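Local coordinates for protein putative trimethylamine methyltransferase (Rhizobium meliloti, PDB 4YYC) that probably acts as a methyltransferase of the trimethylamine methyltransferase (MttB) family, though its own substrate is not established, at residues A[163-174]-A[403-414]; A[460-468]-A[481-489]. All blocks are in the same frame, centred on the assembly; numbering follows the deposited sequence.

Contact 1: residues A[163-174]-A[403-414]; sequences NFVKLAYMAPSM and SYEKFMIDQDQL
Tyr404 OH is held by two groups: Asn163 ND2 donates to it across the contact (3.1 Å, N-H...O angle 167°), the oxygen lying in the plane of the Asn163 amide, and Asp160 OD1, one helical turn before Phe164, is its second partner. Asn163 CB meets the edge of the Tyr404 ring, while Phe164 CZ lies over one of its faces, offset toward the rim. The two rings are neither stacked nor edge-to-face, with centroids 4.6 Å apart. The rim of Phe164 also reaches Ser403 O, at the N-cap just before helix 404-420, and Phe407 CD2. These residues join two nearly parallel helices, 158-170 and 404-420, whose segments cross at -17° with axes 11.3 Å apart, a spacing taken up by large side chains. Phe407 occupies the middle: with CG anti to the backbone N (chi1 -178°) its ring extends toward helix 158-170, where CE1 meets Leu167 CB at 3.7 Å and CZ lies by the backbone of Ala168. Leu167 spreads its two methyls, CD1 to Tyr404 and CD2 to the selenium of Met408. Beyond the helix end, the type I turn from Ala171 to Met174 carries the chain on alongside helix 404-420, as far as Leu414. Met174, bent at chi2 and chi3, brings CE between Phe407 CE2 and Leu414 CD1 (3.7 Å to the latter). One water accepts from Ser173 N and donates to both Gln411 O and Gln411 OE1, while Gln411 NE2 donates to Met408 O (3.0 Å), which fixes the rotation of the amide.

Contact 2: residues A[460-468]-A[481-489]; sequences YRSPLADNN and IEQRANALA
Leu464 O takes both polar bonds between loop 460-468 and helix 481-495. Arg484 grips this one oxygen side-on, through NE and NH2, each at 2.9 Å from Leu464 O, and the acceptor lies in the guanidinium plane. The NH2 bond runs close to the direction of the C=O, whereas NE stands 28° out of the carbonyl plane. A bend at chi3 (-66°) turns the guanidinium edge to the carbonyl and one face to Asp466, whose CB sits over its centre, 3.6 Å from Arg484 CZ. The charges are less directly matched: Asp466 OD2 is 4.3 Å from Arg484 NH1, well out of the guanidinium plane, and a water links the two, weakly on the arginine side. Lys364 of the second subunit forms a salt bridge with Asp466 OD1. A leucine in place of Arg484 would probably leave Leu464 O without both of its donors here and Asp466 CB without the flat group beneath it. Apolar contacts centre on Leu464, which lays CD2 against Leu488 CD2 (3.8 Å) and the backbone N of Ala485, CD1 near Ala485 CB, and CB against Ile481 CD1. Pro463 CG adds a contact at Leu488 CD2. The loop is shaped by its own polar groups: Asp466 OD1 accepts from Asn468 N in an Asx turn, and Ser462 OG accepts from Leu464 N and Ala465 N, forming an ST turn and an ST motif.

How the contacts relate
From the N terminus, helix 158-170 and the turn after it meet helix 404-420 in contact 1, closing a span of 228 residues that includes all the strands of the six-stranded mixed sheet. Contact 2 then closes a short loop of 12 residues containing helix 470-475, bringing helix 481-495 back against 460-468. The two lie in series, neither nested nor crossed, with centres about 12 Å apart. Helix 404-420 joins them: Asp412 probably bonds Ser462 and Tyr460 through its two carboxylate oxygens, and Met408 packs on Leu464 and Leu488. Both contacts reach the second subunit, contact 1 through Ile409 and Gln413, contact 2 more extensively.

Contact 1: residues A[163-174]-A[403-414]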
loop_
_atom_site.group_PDB
_atom_site.type_symbol
_atom_site.label_atom_id
_atom_site.label_comp_id
_atom_site.label_asym_id
_atom_site.label_seq_id
_atom_site.Cartn_x
_atom_site.Cartn_y
_atom_site.Cartn_z
ATOM N N ASN A 163 -3.027 -19.437 -21.978
ATOM C CA ASN A 163 -4.041 -18.542 -21.438
ATOM C C ASN A 163 -3.407 -17.349 -20.689
ATOM O O ASN A 163 -3.895 -16.222 -20.808
ATOM C CB ASN A 163 -5.024 -19.265 -20.549
ATOM C CG ASN A 163 -5.992 -20.124 -21.316
ATOM O OD1 ASN A 163 -6.201 -19.917 -22.516
ATOM N ND2 ASN A 163 -6.608 -21.080 -20.639
ATOM N N PHE A 164 -2.390 -17.599 -19.888
ATOM C CA PHE A 164 -1.713 -16.521 -19.167
ATOM C C PHE A 164 -0.996 -15.582 -20.110
ATOM O O PHE A 164 -1.014 -14.382 -19.877
ATOM C CB PHE A 164 -0.798 -17.017 -18.059
ATOM C CG PHE A 164 -1.553 -17.467 -16.807
ATOM C CD1 PHE A 164 -2.115 -16.534 -15.944
ATOM C CD2 PHE A 164 -1.647 -18.824 -16.459
ATOM C CE1 PHE A 164 -2.798 -16.939 -14.800
ATOM C CE2 PHE A 164 -2.371 -19.235 -15.318
ATOM C CZ PHE A 164 -2.962 -18.282 -14.523
ATOM N N VAL A 165 -0.378 -16.125 -21.171
ATOM C CA VAL A 165 0.204 -15.262 -22.165
ATOM C C VAL A 165 -0.860 -14.365 -22.806
ATOM O O VAL A 165 -0.648 -13.166 -22.989
ATOM C CB VAL A 165 1.016 -16.028 -23.204
ATOM C CG1 VAL A 165 1.512 -15.094 -24.286
ATOM C CG2 VAL A 165 2.221 -16.670 -22.526
ATOM N N LYS A 166 -2.003 -14.954 -23.147
ATOM C CA LYS A 166 -3.109 -14.195 -23.706
ATOM C C LYS A 166 -3.593 -13.086 -22.765
ATOM O O LYS A 166 -3.793 -11.953 -23.182
ATOM C CB LYS A 166 -4.282 -15.114 -24.082
ATOM C CG LYS A 166 -3.974 -16.127 -25.196
ATOM C CD LYS A 166 -5.177 -17.036 -25.396
ATOM C CE LYS A 166 -4.970 -17.968 -26.566
ATOM N NZ LYS A 166 -6.059 -18.946 -26.766
ATOM N N LEU A 167 -3.785 -13.426 -21.478
ATOM C CA LEU A 167 -4.264 -12.430 -20.528
ATOM C C LEU A 167 -3.256 -11.323 -20.300
ATOM O O LEU A 167 -3.637 -10.146 -20.154
ATOM C CB LEU A 167 -4.603 -13.105 -19.196
ATOM C CG LEU A 167 -5.793 -14.090 -19.220
ATOM C CD1 LEU A 167 -5.880 -14.726 -17.850
ATOM C CD2 LEU A 167 -7.109 -13.442 -19.557
ATOM N N ALA A 168 -1.971 -11.674 -20.323
ATOM C CA ALA A 168 -0.924 -10.673 -20.211
ATOM C C ALA A 168 -0.866 -9.751 -21.441
ATOM O O ALA A 168 -0.624 -8.544 -21.298
ATOM C CB ALA A 168 0.436 -11.328 -20.023
ATOM N N TYR A 169 -1.108 -10.315 -22.625
ATOM C CA TYR A 169 -1.187 -9.529 -23.862
ATOM C C TYR A 169 -2.330 -8.514 -23.776
ATOM O O TYR A 169 -2.187 -7.369 -24.177
ATOM C CB TYR A 169 -1.351 -10.469 -25.065
ATOM C CG TYR A 169 -1.668 -9.763 -26.337
ATOM C CD1 TYR A 169 -0.697 -9.046 -27.006
ATOM C CD2 TYR A 169 -2.976 -9.751 -26.841
ATOM C CE1 TYR A 169 -0.980 -8.406 -28.200
ATOM C CE2 TYR A 169 -3.269 -9.107 -28.037
ATOM C CZ TYR A 169 -2.270 -8.436 -28.697
ATOM O OH TYR A 169 -2.537 -7.774 -29.861
HETATM N N MSE A 170 -3.472 -8.942 -23.235
HETATM C CA MSE A 170 -4.651 -8.098 -23.158
HETATM C C MSE A 170 -4.618 -7.115 -22.007
HETATM O O MSE A 170 -5.183 -6.029 -22.141
HETATM C CB MSE A 170 -5.898 -8.944 -23.074
HETATM C CG MSE A 170 -6.132 -9.673 -24.377
HETATM SE SE MSE A 170 -7.764 -10.778 -24.359
HETATM C CE MSE A 170 -7.197 -12.285 -23.297
ATOM N N ALA A 171 -4.021 -7.462 -20.873
ATOM C CA ALA A 171 -4.013 -6.600 -19.667
ATOM C C ALA A 171 -3.324 -5.267 -20.037
ATOM O O ALA A 171 -2.145 -5.266 -20.411
ATOM C CB ALA A 171 -3.255 -7.256 -18.563
ATOM N N PRO A 172 -4.020 -4.125 -19.873
ATOM C CA PRO A 172 -3.441 -2.904 -20.450
ATOM C C PRO A 172 -2.151 -2.428 -19.766
ATOM O O PRO A 172 -1.316 -1.808 -20.425
ATOM C CB PRO A 172 -4.527 -1.845 -20.261
ATOM C CG PRO A 172 -5.755 -2.580 -19.998
ATOM C CD PRO A 172 -5.450 -3.982 -19.580
ATOM N N SER A 173 -1.966 -2.715 -18.481
ATOM C CA SER A 173 -0.746 -2.284 -17.792
ATOM C C SER A 173 0.225 -3.411 -17.553
ATOM O O SER A 173 1.179 -3.249 -16.803
ATOM C CB SER A 173 -1.049 -1.492 -16.497
ATOM O OG SER A 173 -1.565 -0.205 -16.780
HETATM N N MSE A 174 0.044 -4.549 -18.226
HETATM C CA MSE A 174 1.069 -5.622 -18.203
HETATM C C MSE A 174 1.994 -5.314 -19.339
HETATM O O MSE A 174 1.622 -5.453 -20.501
HETATM C CB MSE A 174 0.399 -6.992 -18.293
HETATM C CG MSE A 174 1.351 -8.142 -18.067
HETATM SE SE MSE A 174 2.195 -8.001 -16.290
HETATM C CE MSE A 174 0.745 -8.684 -15.345
ATOM N N SER A 403 -2.869 -18.067 -10.440
ATOM C CA SER A 403 -4.346 -18.000 -10.330
ATOM C C SER A 403 -4.951 -17.086 -11.370
ATOM O O SER A 403 -4.563 -15.941 -11.470
ATOM C CB SER A 403 -4.717 -17.527 -8.946
ATOM O OG SER A 403 -6.075 -17.122 -8.878
ATOM N N TYR A 404 -5.911 -17.584 -12.152
ATOM C CA TYR A 404 -6.554 -16.752 -13.140
ATOM C C TYR A 404 -7.279 -15.587 -12.438
ATOM O O TYR A 404 -7.187 -14.442 -12.889
ATOM C CB TYR A 404 -7.579 -17.570 -13.926
ATOM C CG TYR A 404 -6.995 -18.553 -14.933
ATOM C CD1 TYR A 404 -6.570 -19.798 -14.573
ATOM C CD2 TYR A 404 -6.987 -18.247 -16.250
ATOM C CE1 TYR A 404 -6.079 -20.708 -15.495
ATOM C CE2 TYR A 404 -6.560 -19.170 -17.202
ATOM C CZ TYR A 404 -6.063 -20.385 -16.798
ATOM O OH TYR A 404 -5.585 -21.296 -17.745
ATOM N N GLU A 405 -8.017 -15.881 -11.388
ATOM C CA GLU A 405 -8.793 -14.834 -10.743
ATOM C C GLU A 405 -7.848 -13.793 -10.130
ATOM O O GLU A 405 -8.075 -12.568 -10.247
ATOM C CB GLU A 405 -9.752 -15.405 -9.670
ATOM C CG GLU A 405 -10.927 -16.137 -10.318
ATOM C CD GLU A 405 -11.760 -16.927 -9.335
ATOM O OE1 GLU A 405 -11.455 -16.916 -8.142
ATOM O OE2 GLU A 405 -12.740 -17.610 -9.770
ATOM N N LYS A 406 -6.827 -14.284 -9.434
ATOM C CA LYS A 406 -5.860 -13.384 -8.842
ATOM C C LYS A 406 -5.158 -12.520 -9.902
ATOM O O LYS A 406 -4.935 -11.331 -9.690
ATOM C CB LYS A 406 -4.856 -14.170 -8.046
ATOM C CG LYS A 406 -3.689 -13.403 -7.456
ATOM C CD LYS A 406 -4.097 -12.550 -6.350
ATOM C CE LYS A 406 -2.992 -12.151 -5.304
ATOM N NZ LYS A 406 -1.647 -11.880 -5.951
ATOM N N PHE A 407 -4.824 -13.103 -11.040
ATOM C CA PHE A 407 -4.218 -12.334 -12.103
ATOM C C PHE A 407 -5.092 -11.144 -12.491
ATOM O O PHE A 407 -4.611 -10.032 -12.659
ATOM C CB PHE A 407 -3.983 -13.237 -13.331
ATOM C CG PHE A 407 -3.307 -12.530 -14.453
ATOM C CD1 PHE A 407 -4.040 -11.732 -15.361
ATOM C CD2 PHE A 407 -1.932 -12.648 -14.618
ATOM C CE1 PHE A 407 -3.393 -11.065 -16.394
ATOM C CE2 PHE A 407 -1.301 -11.996 -15.697
ATOM C CZ PHE A 407 -2.024 -11.200 -16.544
HETATM N N MSE A 408 -6.397 -11.382 -12.631
HETATM C CA MSE A 408 -7.317 -10.294 -13.044
HETATM C C MSE A 408 -7.413 -9.201 -12.010
HETATM O O MSE A 408 -7.438 -8.009 -12.338
HETATM C CB MSE A 408 -8.695 -10.868 -13.371
HETATM C CG MSE A 408 -8.692 -11.898 -14.504
HETATM SE SE MSE A 408 -8.018 -11.159 -16.182
HETATM C CE MSE A 408 -9.388 -9.788 -16.399
ATOM N N ILE A 409 -7.451 -9.590 -10.744
ATOM C CA ILE A 409 -7.545 -8.598 -9.650
ATOM C C ILE A 409 -6.249 -7.778 -9.591
ATOM O O ILE A 409 -6.261 -6.537 -9.508
ATOM C CB ILE A 409 -7.783 -9.291 -8.288
ATOM C CG1 ILE A 409 -9.148 -9.991 -8.282
ATOM C CG2 ILE A 409 -7.620 -8.294 -7.107
ATOM C CD1 ILE A 409 -9.303 -10.978 -7.130
ATOM N N ASP A 410 -5.122 -8.470 -9.711
ATOM C CA ASP A 410 -3.837 -7.801 -9.626
ATOM C C ASP A 410 -3.612 -6.862 -10.815
ATOM O O ASP A 410 -3.083 -5.754 -10.646
ATOM C CB ASP A 410 -2.676 -8.807 -9.612
ATOM C CG ASP A 410 -2.602 -9.667 -8.368
ATOM O OD1 ASP A 410 -3.063 -9.229 -7.292
ATOM O OD2 ASP A 410 -1.939 -10.777 -8.435
ATOM N N GLN A 411 -3.939 -7.300 -12.011
ATOM C CA GLN A 411 -3.690 -6.439 -13.173
ATOM C C GLN A 411 -4.475 -5.128 -13.122
ATOM O O GLN A 411 -4.034 -4.097 -13.667
ATOM C CB GLN A 411 -3.841 -7.195 -14.515
ATOM C CG GLN A 411 -5.215 -7.645 -14.877
ATOM C CD GLN A 411 -6.101 -6.576 -15.443
ATOM O OE1 GLN A 411 -5.689 -5.787 -16.283
ATOM N NE2 GLN A 411 -7.330 -6.516 -14.967
ATOM N N ASP A 412 -5.637 -5.184 -12.491
ATOM C CA ASP A 412 -6.434 -3.990 -12.242
ATOM C C ASP A 412 -5.668 -3.019 -11.329
ATOM O O ASP A 412 -5.547 -1.808 -11.627
ATOM C CB ASP A 412 -7.784 -4.430 -11.676
ATOM C CG ASP A 412 -8.711 -3.311 -11.409
ATOM O OD1 ASP A 412 -8.667 -2.278 -12.136
ATOM O OD2 ASP A 412 -9.528 -3.455 -10.460
ATOM N N GLN A 413 -5.064 -3.559 -10.276
ATOM C CA GLN A 413 -4.208 -2.773 -9.415
ATOM C C GLN A 413 -3.052 -2.181 -10.193
ATOM O O GLN A 413 -2.633 -1.030 -9.952
ATOM C CB GLN A 413 -3.741 -3.573 -8.182
ATOM C CG GLN A 413 -4.877 -3.969 -7.264
ATOM C CD GLN A 413 -5.571 -2.750 -6.633
ATOM O OE1 GLN A 413 -4.906 -1.887 -6.048
ATOM N NE2 GLN A 413 -6.877 -2.668 -6.781
ATOM N N LEU A 414 -2.493 -2.951 -11.122
ATOM C CA LEU A 414 -1.386 -2.418 -11.912
ATOM C C LEU A 414 -1.802 -1.174 -12.680
ATOM O O LEU A 414 -0.986 -0.261 -12.859
ATOM C CB LEU A 414 -0.795 -3.470 -12.856
ATOM C CG LEU A 414 -0.269 -4.753 -12.203
ATOM C CD1 LEU A 414 0.216 -5.660 -13.322
ATOM C CD2 LEU A 414 0.829 -4.485 -11.183
HETATM O O HOH W 1 -3.576 -4.020 -16.454
#

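Contact 2: residues A[460-468]-A[481-489]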
loop_
_atom_site.group_PDB
_atom_site.type_symbol
_atom_site.label_atom_id
_atom_site.label_comp_id
_atom_site.label_asym_id
_atom_site.label_seq_id
_atom_site.Cartn_x
_atom_site.Cartn_y
_atom_site.Cartn_z
ATOM N N TYR A 460 -8.560 6.867 -13.179
ATOM C CA TYR A 460 -8.567 5.433 -13.544
ATOM C C TYR A 460 -9.893 4.746 -13.154
ATOM O O TYR A 460 -10.446 5.062 -12.110
ATOM C CB TYR A 460 -7.370 4.703 -12.884
ATOM C CG TYR A 460 -7.356 3.198 -13.179
ATOM C CD1 TYR A 460 -6.837 2.697 -14.362
ATOM C CD2 TYR A 460 -7.913 2.294 -12.279
ATOM C CE1 TYR A 460 -6.865 1.354 -14.643
ATOM C CE2 TYR A 460 -7.943 0.929 -12.547
ATOM C CZ TYR A 460 -7.413 0.460 -13.713
ATOM O OH TYR A 460 -7.447 -0.853 -13.982
ATOM N N ARG A 461 -10.379 3.798 -13.981
ATOM C CA ARG A 461 -11.669 3.086 -13.759
ATOM C C ARG A 461 -11.458 1.562 -13.663
ATOM O O ARG A 461 -11.161 0.911 -14.635
ATOM C CB ARG A 461 -12.672 3.407 -14.892
ATOM N N SER A 462 -11.657 0.994 -12.477
ATOM C CA SER A 462 -11.572 -0.461 -12.333
ATOM C C SER A 462 -12.731 -1.183 -13.016
ATOM O O SER A 462 -13.876 -0.839 -12.762
ATOM C CB SER A 462 -11.603 -0.837 -10.862
ATOM O OG SER A 462 -11.728 -2.256 -10.678
ATOM N N PRO A 463 -12.444 -2.204 -13.837
ATOM C CA PRO A 463 -13.573 -2.965 -14.373
ATOM C C PRO A 463 -14.099 -4.033 -13.370
ATOM O O PRO A 463 -15.021 -4.793 -13.749
ATOM C CB PRO A 463 -12.966 -3.661 -15.587
ATOM C CG PRO A 463 -11.538 -3.828 -15.240
ATOM C CD PRO A 463 -11.192 -2.554 -14.522
ATOM N N LEU A 464 -13.492 -4.147 -12.168
ATOM C CA LEU A 464 -13.788 -5.203 -11.210
ATOM C C LEU A 464 -14.353 -4.733 -9.884
ATOM O O LEU A 464 -15.034 -5.520 -9.202
ATOM C CB LEU A 464 -12.505 -6.016 -10.926
ATOM C CG LEU A 464 -12.116 -6.878 -12.101
ATOM C CD1 LEU A 464 -10.768 -7.524 -11.814
ATOM C CD2 LEU A 464 -13.145 -7.915 -12.481
ATOM N N ALA A 465 -14.026 -3.512 -9.441
ATOM C CA ALA A 465 -14.607 -2.985 -8.208
ATOM C C ALA A 465 -16.109 -2.854 -8.319
ATOM O O ALA A 465 -16.630 -2.422 -9.347
ATOM C CB ALA A 465 -14.019 -1.631 -7.871
ATOM N N ASP A 466 -16.823 -3.272 -7.280
ATOM C CA ASP A 466 -18.219 -3.002 -7.195
ATOM C C ASP A 466 -18.426 -1.776 -6.302
ATOM O O ASP A 466 -18.126 -1.782 -5.094
ATOM C CB ASP A 466 -18.994 -4.201 -6.652
ATOM C CG ASP A 466 -20.463 -3.975 -6.665
ATOM O OD1 ASP A 466 -20.929 -3.010 -6.011
ATOM O OD2 ASP A 466 -21.225 -4.744 -7.359
ATOM N N ASN A 467 -18.930 -0.712 -6.925
ATOM C CA ASN A 467 -19.145 0.536 -6.255
ATOM C C ASN A 467 -20.638 0.865 -6.141
ATOM O O ASN A 467 -21.038 2.023 -5.920
ATOM C CB ASN A 467 -18.430 1.636 -7.051
ATOM C CG ASN A 467 -16.936 1.437 -7.076
ATOM O OD1 ASN A 467 -16.317 1.414 -8.153
ATOM N ND2 ASN A 467 -16.362 1.249 -5.927
ATOM N N ASN A 468 -21.474 -0.148 -6.289
ATOM C CA ASN A 468 -22.912 0.041 -6.232
ATOM C C ASN A 468 -23.469 -0.023 -4.820
ATOM O O ASN A 468 -22.788 -0.437 -3.879
ATOM C CB ASN A 468 -23.578 -0.993 -7.125
ATOM C CG ASN A 468 -23.270 -0.758 -8.587
ATOM O OD1 ASN A 468 -23.069 0.394 -9.022
ATOM N ND2 ASN A 468 -23.223 -1.820 -9.351
ATOM N N ILE A 481 -15.326 -10.047 -5.442
ATOM C CA ILE A 481 -14.574 -9.571 -6.591
ATOM C C ILE A 481 -14.001 -10.719 -7.430
ATOM O O ILE A 481 -13.962 -10.590 -8.648
ATOM C CB ILE A 481 -13.499 -8.548 -6.187
ATOM C CG1 ILE A 481 -12.875 -7.912 -7.448
ATOM C CG2 ILE A 481 -12.426 -9.175 -5.271
ATOM C CD1 ILE A 481 -11.995 -6.710 -7.143
ATOM N N GLU A 482 -13.616 -11.807 -6.799
ATOM C CA GLU A 482 -13.006 -12.900 -7.570
ATOM C C GLU A 482 -14.009 -13.555 -8.507
ATOM O O GLU A 482 -13.609 -14.086 -9.543
ATOM C CB GLU A 482 -12.273 -13.888 -6.696
ATOM C CG GLU A 482 -13.156 -14.699 -5.786
ATOM C CD GLU A 482 -13.278 -14.061 -4.401
ATOM O OE1 GLU A 482 -13.228 -12.823 -4.325
ATOM O OE2 GLU A 482 -13.481 -14.797 -3.416
ATOM N N GLN A 483 -15.305 -13.492 -8.188
ATOM C CA GLN A 483 -16.345 -14.000 -9.080
ATOM C C GLN A 483 -16.438 -13.108 -10.319
ATOM O O GLN A 483 -16.558 -13.616 -11.450
ATOM C CB GLN A 483 -17.704 -14.100 -8.362
ATOM C CG GLN A 483 -17.765 -15.113 -7.221
ATOM C CD GLN A 483 -19.049 -14.969 -6.426
ATOM O OE1 GLN A 483 -19.099 -14.326 -5.386
ATOM N NE2 GLN A 483 -20.114 -15.553 -6.948
ATOM N N ARG A 484 -16.414 -11.787 -10.113
ATOM C CA ARG A 484 -16.392 -10.878 -11.246
ATOM C C ARG A 484 -15.080 -11.038 -12.072
ATOM O O ARG A 484 -15.095 -10.911 -13.304
ATOM C CB ARG A 484 -16.658 -9.430 -10.815
ATOM C CG ARG A 484 -18.024 -9.192 -10.163
ATOM C CD ARG A 484 -18.323 -7.702 -9.969
ATOM N NE ARG A 484 -17.403 -7.115 -8.992
ATOM C CZ ARG A 484 -17.398 -7.294 -7.681
ATOM N NH1 ARG A 484 -18.351 -7.980 -7.056
ATOM N NH2 ARG A 484 -16.425 -6.762 -6.986
ATOM N N ALA A 485 -13.984 -11.288 -11.377
ATOM C CA ALA A 485 -12.680 -11.554 -12.056
ATOM C C ALA A 485 -12.732 -12.785 -12.922
ATOM O O ALA A 485 -12.204 -12.787 -14.042
ATOM C CB ALA A 485 -11.582 -11.667 -11.045
ATOM N N ASN A 486 -13.367 -13.829 -12.417
ATOM C CA ASN A 486 -13.584 -15.059 -13.188
ATOM C C ASN A 486 -14.326 -14.754 -14.509
ATOM O O ASN A 486 -13.880 -15.143 -15.627
ATOM C CB ASN A 486 -14.360 -16.055 -12.342
ATOM C CG ASN A 486 -14.424 -17.430 -12.972
ATOM O OD1 ASN A 486 -15.110 -17.623 -13.983
ATOM N ND2 ASN A 486 -13.761 -18.380 -12.366
ATOM N N ALA A 487 -15.428 -14.012 -14.403
ATOM C CA ALA A 487 -16.222 -13.683 -15.568
ATOM C C ALA A 487 -15.457 -12.836 -16.573
ATOM O O ALA A 487 -15.542 -13.068 -17.785
ATOM C CB ALA A 487 -17.483 -12.958 -15.168
ATOM N N LEU A 488 -14.641 -11.921 -16.055
ATOM C CA LEU A 488 -13.897 -11.031 -16.899
ATOM C C LEU A 488 -12.787 -11.806 -17.648
ATOM O O LEU A 488 -12.575 -11.577 -18.852
ATOM C CB LEU A 488 -13.321 -9.853 -16.114
ATOM C CG LEU A 488 -12.812 -8.744 -17.037
ATOM C CD1 LEU A 488 -13.887 -8.157 -17.936
ATOM C CD2 LEU A 488 -12.181 -7.667 -16.198
ATOM N N ALA A 489 -12.093 -12.694 -16.940
ATOM C CA ALA A 489 -11.070 -13.547 -17.576
ATOM C C ALA A 489 -11.714 -14.361 -18.704
ATOM O O ALA A 489 -11.136 -14.468 -19.788
ATOM C CB ALA A 489 -10.429 -14.480 -16.585
HETATM O O HOH W 2 -21.179 -7.424 -8.074
#